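Local coordinates for protein poly-beta-1,6-N-acetyl-D-glucosamine N-deacetylase (Aggregatibacter actinomycetemcomitans, PDB 4U10) that probably removes N-acetyl groups from the exopolysaccharide poly-beta-1,6-N-acetyl-D-glucosamine, using a metal-dependent deacetylase domain, the part of the longer protein present here, at residues V13-A18 with K22-Q27; F73-A78 with A142-N147; L7-V12 with I35-W40. One frame throughout, in Å; residues are numbered along the deposited sequence.

Overall arrangement
From the N terminus, strand 3-13 comes first and carries the 7-12 half of contact 3. The chain then makes a surface loop, and contact 1 pins the two sides of that loop, 13-18 and 22-27, together. Helix 31-42 follows and packs back on the strand, which closes contact 3 with contact 1 nested inside it. Contact 2 opens later, at the end of strand 68-75, and closes at the loop after strand 139-141, in series with the other two. Strands 3-13 and 68-75 are parallel neighbours in the sheet. H10 and D74, from contacts 3 and 2, bind the same zinc ion.

Contact 1 (V13-A18 with K22-Q27); sequences VDDTAA and KQYFPQ
The loop between strand 3-13 and strand 29-30 folds back on itself here, and an Asx turn at D15 shapes one side of it. K22 and Y24 on the returning side both meet D15. OD2 of D15 accepts from Y24 OH at 2.8 Å. It also forms a salt bridge with K22 NZ. Both donors reach OD2 from the same face of the carboxylate. The tyrosine comes on the anti side, 23° out of the plane, and the lysine stands further above it. The lysine chain bends at chi2, chi3 and chi4, which curls the amine round to the acid. On the way its CG passes A18 O at 3.3 Å, and its NZ lies beside A17 CB. The tyrosine presents the hydroxyl edge of its ring to the acid, while CG1 of V13 packs obliquely on CE1, 4.0 Å away. K19, between the two segments, adds hydrogen bonds to the backbone carbonyls of D15 and A17. The contact lies at the surface, with the Y24 side chain about 9 Å from that of H10, a zinc ligand. The other carboxylate oxygen, D15 OD1, closes the Asx turn by accepting from A17 N at 2.9 Å.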
loop_
_atom_site.group_PDB
_atom_site.type_symbol
_atom_site.label_atom_id
_atom_site.label_comp_id
_atom_site.label_asym_id
_atom_site.label_seq_id
_atom_site.Cartn_x
_atom_site.Cartn_y
_atom_site.Cartn_z
ATOM N N VAL A 13 10.607 8.171 8.832
ATOM C CA VAL A 13 10.747 9.067 9.953
ATOM C C VAL A 13 12.069 9.851 9.772
ATOM O O VAL A 13 13.022 9.363 9.114
ATOM C CB VAL A 13 10.727 8.308 11.306
ATOM C CG1 VAL A 13 9.382 7.698 11.537
ATOM C CG2 VAL A 13 11.789 7.239 11.386
ATOM N N ASP A 14 12.151 11.046 10.359
ATOM C CA ASP A 14 13.387 11.820 10.324
ATOM C C ASP A 14 14.503 11.136 11.120
ATOM O O ASP A 14 15.659 11.141 10.714
ATOM C CB ASP A 14 13.159 13.237 10.823
ATOM C CG ASP A 14 12.500 14.112 9.759
ATOM O OD1 ASP A 14 12.675 13.860 8.525
ATOM O OD2 ASP A 14 11.784 15.035 10.157
ATOM N N ASP A 15 14.145 10.536 12.234
ATOM C CA ASP A 15 15.087 9.704 13.071
ATOM C C ASP A 15 16.076 8.849 12.247
ATOM O O ASP A 15 15.670 7.989 11.418
ATOM C CB ASP A 15 14.186 8.842 13.967
ATOM C CG ASP A 15 14.941 8.010 14.974
ATOM O OD1 ASP A 15 16.083 8.335 15.298
ATOM O OD2 ASP A 15 14.374 6.984 15.449
ATOM N N THR A 16 17.367 9.087 12.439
ATOM C CA THR A 16 18.437 8.266 11.829
ATOM C C THR A 16 18.921 7.129 12.743
ATOM O O THR A 16 19.809 6.351 12.408
ATOM C CB THR A 16 19.589 9.190 11.435
ATOM O OG1 THR A 16 19.965 10.038 12.554
ATOM C CG2 THR A 16 19.080 10.081 10.195
ATOM N N ALA A 17 18.343 7.036 13.938
ATOM C CA ALA A 17 18.667 5.931 14.888
ATOM C C ALA A 17 18.525 4.550 14.245
ATOM O O ALA A 17 17.594 4.322 13.427
ATOM C CB ALA A 17 17.715 5.984 16.080
ATOM N N ALA A 18 19.357 3.602 14.695
ATOM C CA ALA A 18 19.233 2.203 14.289
ATOM C C ALA A 18 17.858 1.770 14.784
ATOM O O ALA A 18 17.491 2.132 15.871
ATOM C CB ALA A 18 20.306 1.353 14.932
ATOM N N LYS A 22 13.602 0.149 18.456
ATOM C CA LYS A 22 12.868 1.410 18.699
ATOM C C LYS A 22 11.335 1.345 18.714
ATOM O O LYS A 22 10.676 2.371 18.896
ATOM C CB LYS A 22 13.270 2.439 17.666
ATOM C CG LYS A 22 14.753 2.777 17.680
ATOM C CD LYS A 22 15.135 4.105 18.314
ATOM C CE LYS A 22 14.161 5.264 18.190
ATOM N NZ LYS A 22 14.779 6.599 17.931
ATOM N N GLN A 23 10.797 0.150 18.546
ATOM C CA GLN A 23 9.354 -0.130 18.520
ATOM C C GLN A 23 8.576 0.558 17.401
ATOM O O GLN A 23 7.382 0.712 17.499
ATOM C CB GLN A 23 8.698 0.078 19.904
ATOM C CG GLN A 23 9.200 -0.941 20.935
ATOM C CD GLN A 23 8.652 -0.702 22.352
ATOM O OE1 GLN A 23 9.055 0.237 23.035
ATOM N NE2 GLN A 23 7.745 -1.568 22.797
ATOM N N TYR A 24 9.227 0.955 16.322
ATOM C CA TYR A 24 8.411 1.383 15.201
ATOM C C TYR A 24 7.691 0.125 14.633
ATOM O O TYR A 24 8.036 -0.998 14.928
ATOM C CB TYR A 24 9.260 2.036 14.097
ATOM C CG TYR A 24 9.888 3.335 14.502
ATOM C CD1 TYR A 24 9.094 4.498 14.646
ATOM C CD2 TYR A 24 11.268 3.433 14.731
ATOM C CE1 TYR A 24 9.653 5.707 15.008
ATOM C CE2 TYR A 24 11.848 4.661 15.070
ATOM C CZ TYR A 24 11.021 5.792 15.208
ATOM O OH TYR A 24 11.550 7.006 15.530
ATOM N N PHE A 25 6.760 0.367 13.744
ATOM C CA PHE A 25 6.175 -0.668 12.953
ATOM C C PHE A 25 7.175 -1.235 11.963
ATOM O O PHE A 25 8.190 -0.611 11.679
ATOM C CB PHE A 25 4.952 -0.094 12.250
ATOM C CG PHE A 25 3.809 0.207 13.189
ATOM C CD1 PHE A 25 2.875 -0.771 13.507
ATOM C CD2 PHE A 25 3.660 1.495 13.725
ATOM C CE1 PHE A 25 1.826 -0.488 14.381
ATOM C CE2 PHE A 25 2.600 1.804 14.580
ATOM C CZ PHE A 25 1.696 0.798 14.913
ATOM N N PRO A 26 6.889 -2.428 11.413
ATOM C CA PRO A 26 7.823 -3.035 10.511
ATOM C C PRO A 26 8.192 -2.175 9.265
ATOM O O PRO A 26 7.377 -1.409 8.775
ATOM C CB PRO A 26 7.138 -4.352 10.113
ATOM C CG PRO A 26 6.175 -4.624 11.248
ATOM C CD PRO A 26 5.710 -3.278 11.666
ATOM N N GLN A 27 9.422 -2.357 8.784
ATOM C CA GLN A 27 9.954 -1.673 7.586
ATOM C C GLN A 27 10.012 -0.156 7.678
ATOM O O GLN A 27 10.033 0.539 6.640
ATOM C CB GLN A 27 9.164 -2.119 6.349
ATOM C CG GLN A 27 9.661 -3.469 5.832
ATOM C CD GLN A 27 9.291 -4.644 6.728
ATOM O OE1 GLN A 27 8.112 -4.942 6.903
ATOM N NE2 GLN A 27 10.316 -5.351 7.257
#

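Contact 2 (F73-A78 with A142-N147); sequences FDDGYA and ASHTDN. With ZN (zinc ion), chain C; ZN (zinc ion), chain D.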
loop_
_atom_site.group_PDB
_atom_site.type_symbol
_atom_site.label_atom_id
_atom_site.label_comp_id
_atom_site.label_asym_id
_atom_site.label_seq_id
_atom_site.Cartn_x
_atom_site.Cartn_y
_atom_site.Cartn_z
ATOM N N PHE A 73 3.350 3.637 -0.889
ATOM C CA PHE A 73 3.477 3.794 0.545
ATOM C C PHE A 73 2.235 3.221 1.177
ATOM O O PHE A 73 1.105 3.522 0.750
ATOM C CB PHE A 73 3.656 5.243 0.964
ATOM C CG PHE A 73 4.882 5.877 0.389
ATOM C CD1 PHE A 73 4.866 6.435 -0.899
ATOM C CD2 PHE A 73 6.057 5.955 1.131
ATOM C CE1 PHE A 73 6.037 6.976 -1.433
ATOM C CE2 PHE A 73 7.193 6.503 0.601
ATOM C CZ PHE A 73 7.192 6.998 -0.691
ATOM N N ASP A 74 2.457 2.265 2.073
ATOM C CA ASP A 74 1.365 1.512 2.703
ATOM C C ASP A 74 1.077 1.932 4.151
ATOM O O ASP A 74 2.008 2.155 4.929
ATOM C CB ASP A 74 1.656 0.017 2.796
ATOM C CG ASP A 74 1.762 -0.704 1.459
ATOM O OD1 ASP A 74 1.519 -0.125 0.381
ATOM O OD2 ASP A 74 2.038 -1.946 1.538
ATOM N N ASP A 75 -0.240 1.983 4.455
ATOM C CA ASP A 75 -0.890 1.790 5.750
ATOM C C ASP A 75 -1.669 2.988 6.265
ATOM O O ASP A 75 -2.620 2.796 6.982
ATOM C CB ASP A 75 0.050 1.329 6.873
ATOM C CG ASP A 75 0.469 -0.069 6.726
ATOM O OD1 ASP A 75 0.227 -0.706 5.692
ATOM O OD2 ASP A 75 1.036 -0.566 7.710
ATOM N N GLY A 76 -1.310 4.192 5.844
ATOM C CA GLY A 76 -1.958 5.405 6.354
ATOM C C GLY A 76 -1.227 6.100 7.450
ATOM O O GLY A 76 -1.828 6.947 8.111
ATOM N N TYR A 77 0.057 5.792 7.664
ATOM C CA TYR A 77 0.816 6.534 8.754
ATOM C C TYR A 77 0.875 8.020 8.516
ATOM O O TYR A 77 1.096 8.432 7.387
ATOM C CB TYR A 77 2.233 6.006 8.953
ATOM C CG TYR A 77 2.337 4.539 9.296
ATOM C CD1 TYR A 77 1.807 4.007 10.482
ATOM C CD2 TYR A 77 2.946 3.665 8.413
ATOM C CE1 TYR A 77 1.928 2.640 10.754
ATOM C CE2 TYR A 77 3.058 2.364 8.693
ATOM C CZ TYR A 77 2.549 1.840 9.860
ATOM O OH TYR A 77 2.736 0.463 10.058
ATOM N N ALA A 78 0.703 8.819 9.597
ATOM C CA ALA A 78 0.810 10.255 9.556
ATOM C C ALA A 78 2.143 10.714 8.893
ATOM O O ALA A 78 2.217 11.768 8.275
ATOM C CB ALA A 78 0.634 10.868 10.953
ATOM N N ALA A 142 -5.021 4.407 -3.133
ATOM C CA ALA A 142 -5.418 3.025 -3.292
ATOM C C ALA A 142 -6.016 2.489 -2.021
ATOM O O ALA A 142 -5.798 3.020 -0.933
ATOM C CB ALA A 142 -4.229 2.208 -3.653
ATOM N N SER A 143 -6.722 1.382 -2.142
ATOM C CA SER A 143 -7.202 0.676 -0.962
ATOM C C SER A 143 -6.138 -0.217 -0.391
ATOM O O SER A 143 -5.270 -0.767 -1.140
ATOM C CB SER A 143 -8.396 -0.185 -1.354
ATOM O OG SER A 143 -8.914 -0.901 -0.275
ATOM N N HIS A 144 -6.271 -0.459 0.933
ATOM C CA HIS A 144 -5.464 -1.417 1.684
ATOM C C HIS A 144 -6.412 -2.118 2.664
ATOM O O HIS A 144 -6.006 -2.520 3.766
ATOM C CB HIS A 144 -4.398 -0.657 2.455
ATOM C CG HIS A 144 -3.185 -1.447 2.866
ATOM N ND1 HIS A 144 -2.578 -2.407 2.082
ATOM C CD2 HIS A 144 -2.353 -1.247 3.913
ATOM C CE1 HIS A 144 -1.477 -2.818 2.668
ATOM N NE2 HIS A 144 -1.309 -2.110 3.772
ATOM N N THR A 145 -7.625 -2.385 2.173
ATOM C CA THR A 145 -8.788 -2.980 2.859
ATOM C C THR A 145 -9.391 -1.944 3.775
ATOM O O THR A 145 -8.804 -0.913 3.960
ATOM C CB THR A 145 -8.504 -4.311 3.636
ATOM O OG1 THR A 145 -7.808 -3.992 4.834
ATOM C CG2 THR A 145 -7.611 -5.229 2.786
ATOM N N ASP A 146 -10.652 -2.179 4.182
ATOM C CA ASP A 146 -11.287 -1.367 5.159
ATOM C C ASP A 146 -10.783 -1.726 6.575
ATOM O O ASP A 146 -10.206 -0.914 7.291
ATOM C CB ASP A 146 -12.837 -1.448 5.067
ATOM C CG ASP A 146 -13.498 -0.215 5.705
ATOM O OD1 ASP A 146 -12.973 0.925 5.511
ATOM O OD2 ASP A 146 -14.558 -0.390 6.328
ATOM N N ASN A 147 -11.034 -2.937 6.967
ATOM C CA ASN A 147 -10.634 -3.442 8.273
ATOM C C ASN A 147 -10.143 -4.910 8.219
ATOM O O ASN A 147 -10.506 -5.735 9.041
ATOM C CB ASN A 147 -11.787 -3.282 9.247
ATOM C CG ASN A 147 -11.402 -3.645 10.656
ATOM O OD1 ASN A 147 -10.277 -3.539 11.004
ATOM N ND2 ASN A 147 -12.315 -4.136 11.416
HETATM ZN ZN ZN C . -0.018 -2.560 5.362
HETATM ZN ZN ZN D . 2.581 -3.138 3.171
HETATM O O HOH W 1 1.171 -3.708 4.472
#
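The backbones come closest at D75 and H144, whose CA atoms are 6.9 Å apart. D75 ends strand 68-75, and H144 sits in the irregular loop that follows strand 139-141. An ST turn shapes that loop: S143 OG accepts from T145 N at 3.1 Å. The D75 side chain starts out away from the loop, but its carboxylate turns back to a zinc ion. H144 directs its CB toward the strand, and CG anti to the backbone N (chi1 -158°) carries the ring to the metal.

The two side chains meet through the metal. D75 OD1 binds the zinc at 1.9 Å. H144 NE2 binds it at 2.1 Å. These ligand atoms are 2.8 Å apart without a hydrogen bond between them. The carboxylate and ring planes differ by 33°. H149 and a water complete the ligand set, so the site is the Asp-His-His triad of the polysaccharide deacetylase family. On the far side of the ring, ND1 is hydrogen-bonded to the backbone O of V207, which helps fix the ring's rotation.

D74 serves a second zinc ion through OD2, at 2.1 Å, beside H10. Its CB lies 3.8 Å from H144 NE2. The other oxygen of D74 forms a salt bridge with R247. The water bound to the first zinc also lies 2.0 Å from the second, so it bridges them.

Two adjacent aspartates thus divide their carboxylates between two metals. A second zinc beside the triad metal, sharing its water, is consistent with the zinc inhibition associated with this enzyme.

Contact 3 (L7-V12 with I35-W40); sequences LAYHSV and ISHFNW. With ZN (zinc ion), chain D.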
loop_
_atom_site.group_PDB
_atom_site.type_symbol
_atom_site.label_atom_id
_atom_site.label_comp_id
_atom_site.label_asym_id
_atom_site.label_seq_id
_atom_site.Cartn_x
_atom_site.Cartn_y
_atom_site.Cartn_z
ATOM N N LEU A 7 8.322 0.140 -6.081
ATOM C CA LEU A 7 8.903 0.045 -4.743
ATOM C C LEU A 7 7.847 0.167 -3.649
ATOM O O LEU A 7 6.977 1.041 -3.707
ATOM C CB LEU A 7 9.959 1.082 -4.511
ATOM C CG LEU A 7 11.110 1.283 -5.551
ATOM C CD1 LEU A 7 12.161 2.291 -5.044
ATOM C CD2 LEU A 7 11.742 -0.066 -5.883
ATOM N N ALA A 8 7.909 -0.699 -2.641
ATOM C CA ALA A 8 6.910 -0.649 -1.540
ATOM C C ALA A 8 7.515 -0.153 -0.230
ATOM O O ALA A 8 8.305 -0.870 0.411
ATOM C CB ALA A 8 6.285 -2.043 -1.334
ATOM N N TYR A 9 7.075 1.005 0.234
ATOM C CA TYR A 9 7.539 1.629 1.451
ATOM C C TYR A 9 6.415 1.618 2.484
ATOM O O TYR A 9 5.286 1.413 2.121
ATOM C CB TYR A 9 7.893 3.108 1.237
ATOM C CG TYR A 9 9.169 3.340 0.417
ATOM C CD1 TYR A 9 10.418 3.424 1.026
ATOM C CD2 TYR A 9 9.095 3.535 -0.961
ATOM C CE1 TYR A 9 11.569 3.615 0.242
ATOM C CE2 TYR A 9 10.238 3.774 -1.740
ATOM C CZ TYR A 9 11.440 3.801 -1.170
ATOM O OH TYR A 9 12.563 4.002 -1.991
ATOM N N HIS A 10 6.747 1.807 3.759
ATOM C CA HIS A 10 5.742 1.949 4.824
ATOM C C HIS A 10 5.996 3.280 5.510
ATOM O O HIS A 10 5.854 4.359 4.859
ATOM C CB HIS A 10 5.798 0.716 5.743
ATOM C CG HIS A 10 5.347 -0.515 5.042
ATOM N ND1 HIS A 10 6.159 -1.201 4.165
ATOM C CD2 HIS A 10 4.142 -1.107 4.980
ATOM C CE1 HIS A 10 5.490 -2.193 3.620
ATOM N NE2 HIS A 10 4.262 -2.168 4.107
ATOM N N SER A 11 6.381 3.257 6.773
ATOM C CA SER A 11 6.657 4.517 7.433
ATOM C C SER A 11 8.083 4.977 7.158
ATOM O O SER A 11 9.005 4.146 6.969
ATOM C CB SER A 11 6.396 4.442 8.913
ATOM O OG SER A 11 6.231 5.707 9.387
ATOM N N VAL A 12 8.233 6.304 7.189
ATOM C CA VAL A 12 9.484 7.046 6.975
ATOM C C VAL A 12 9.541 8.165 8.039
ATOM O O VAL A 12 8.626 8.949 8.186
ATOM C CB VAL A 12 9.649 7.634 5.564
ATOM C CG1 VAL A 12 11.021 8.313 5.419
ATOM C CG2 VAL A 12 9.558 6.560 4.490
ATOM N N ILE A 35 15.571 9.557 0.765
ATOM C CA ILE A 35 16.240 10.582 -0.160
ATOM C C ILE A 35 17.322 9.947 -0.988
ATOM O O ILE A 35 17.501 10.250 -2.195
ATOM C CB ILE A 35 16.722 11.790 0.671
ATOM C CG1 ILE A 35 15.487 12.566 1.140
ATOM C CG2 ILE A 35 17.717 12.696 -0.094
ATOM C CD1 ILE A 35 15.709 13.613 2.247
ATOM N N SER A 36 18.010 8.968 -0.378
ATOM C CA SER A 36 19.108 8.304 -1.049
ATOM C C SER A 36 18.600 7.448 -2.181
ATOM O O SER A 36 19.216 7.374 -3.286
ATOM C CB SER A 36 19.997 7.502 -0.058
ATOM O OG SER A 36 19.518 6.213 0.165
ATOM N N HIS A 37 17.478 6.779 -1.928
ATOM C CA HIS A 37 16.829 6.055 -2.963
ATOM C C HIS A 37 16.344 7.030 -4.084
ATOM O O HIS A 37 16.503 6.731 -5.237
ATOM C CB HIS A 37 15.636 5.271 -2.428
ATOM C CG HIS A 37 16.006 4.168 -1.511
ATOM N ND1 HIS A 37 15.073 3.488 -0.775
ATOM C CD2 HIS A 37 17.202 3.652 -1.164
ATOM C CE1 HIS A 37 15.664 2.555 -0.057
ATOM N NE2 HIS A 37 16.960 2.637 -0.267
ATOM N N PHE A 38 15.719 8.131 -3.706
ATOM C CA PHE A 38 15.140 9.117 -4.672
ATOM C C PHE A 38 16.203 9.726 -5.537
ATOM O O PHE A 38 16.013 9.918 -6.733
ATOM C CB PHE A 38 14.422 10.237 -3.928
ATOM C CG PHE A 38 13.064 9.854 -3.436
ATOM C CD1 PHE A 38 12.656 8.525 -3.424
ATOM C CD2 PHE A 38 12.225 10.812 -2.929
ATOM C CE1 PHE A 38 11.391 8.170 -2.940
ATOM C CE2 PHE A 38 10.982 10.459 -2.447
ATOM C CZ PHE A 38 10.554 9.144 -2.476
ATOM N N ASN A 39 17.333 10.023 -4.907
ATOM C CA ASN A 39 18.565 10.394 -5.642
ATOM C C ASN A 39 19.179 9.317 -6.529
ATOM O O ASN A 39 19.617 9.614 -7.620
ATOM C CB ASN A 39 19.623 10.830 -4.646
ATOM C CG ASN A 39 19.314 12.154 -4.048
ATOM O OD1 ASN A 39 18.535 12.936 -4.608
ATOM N ND2 ASN A 39 19.919 12.438 -2.885
ATOM N N TRP A 40 19.256 8.088 -6.047
ATOM C CA TRP A 40 19.854 7.016 -6.780
ATOM C C TRP A 40 19.006 6.703 -8.004
ATOM O O TRP A 40 19.568 6.415 -9.083
ATOM C CB TRP A 40 19.979 5.775 -5.921
ATOM C CG TRP A 40 20.660 4.717 -6.651
ATOM C CD1 TRP A 40 22.007 4.499 -6.684
ATOM C CD2 TRP A 40 20.071 3.739 -7.530
ATOM N NE1 TRP A 40 22.288 3.436 -7.497
ATOM C CE2 TRP A 40 21.125 2.956 -8.040
ATOM C CE3 TRP A 40 18.756 3.449 -7.932
ATOM C CZ2 TRP A 40 20.913 1.892 -8.938
ATOM C CZ3 TRP A 40 18.542 2.384 -8.817
ATOM C CH2 TRP A 40 19.618 1.622 -9.313
HETATM ZN ZN ZN D . 2.581 -3.138 3.171
HETATM O O HOH W 1 1.171 -3.708 4.472
#
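Y9 and H37 join an inner strand of the deacetylase domain's sheet, 3-13, to helix 31-42 packed outside it. The link is a hydrogen bond. Y9 OH and H37 ND1 are 2.8 Å apart, and either could be the donor. ND1 lies in the plane of the tyrosine ring, at the hydroxyl edge. The histidine in turn receives the hydroxyl at its own edge. H37 NE2, on the other side of the imidazole, is hydrogen-bonded to the backbone O of T254, so the ring is held through both nitrogens.

The aromatic contact is rim to rim. The Y9 and H37 ring centroids are 5.9 Å apart, with planes at 42°, and neither ring covers the other. F38 adds a looser touch, with its CE1 4.4 Å from Y9 OH, and its ring meets Y93 edge-to-face. The tyrosine ring is further packed by F73 of the neighbouring strand.

Just after the strand residue Y9, H10 is a zinc ligand.

The buried tyrosine hydroxyl thus has a polar partner on the helix. Because NE2 faces a carbonyl oxygen, a neutral H37 would probably carry its proton there and accept from Y9 at ND1.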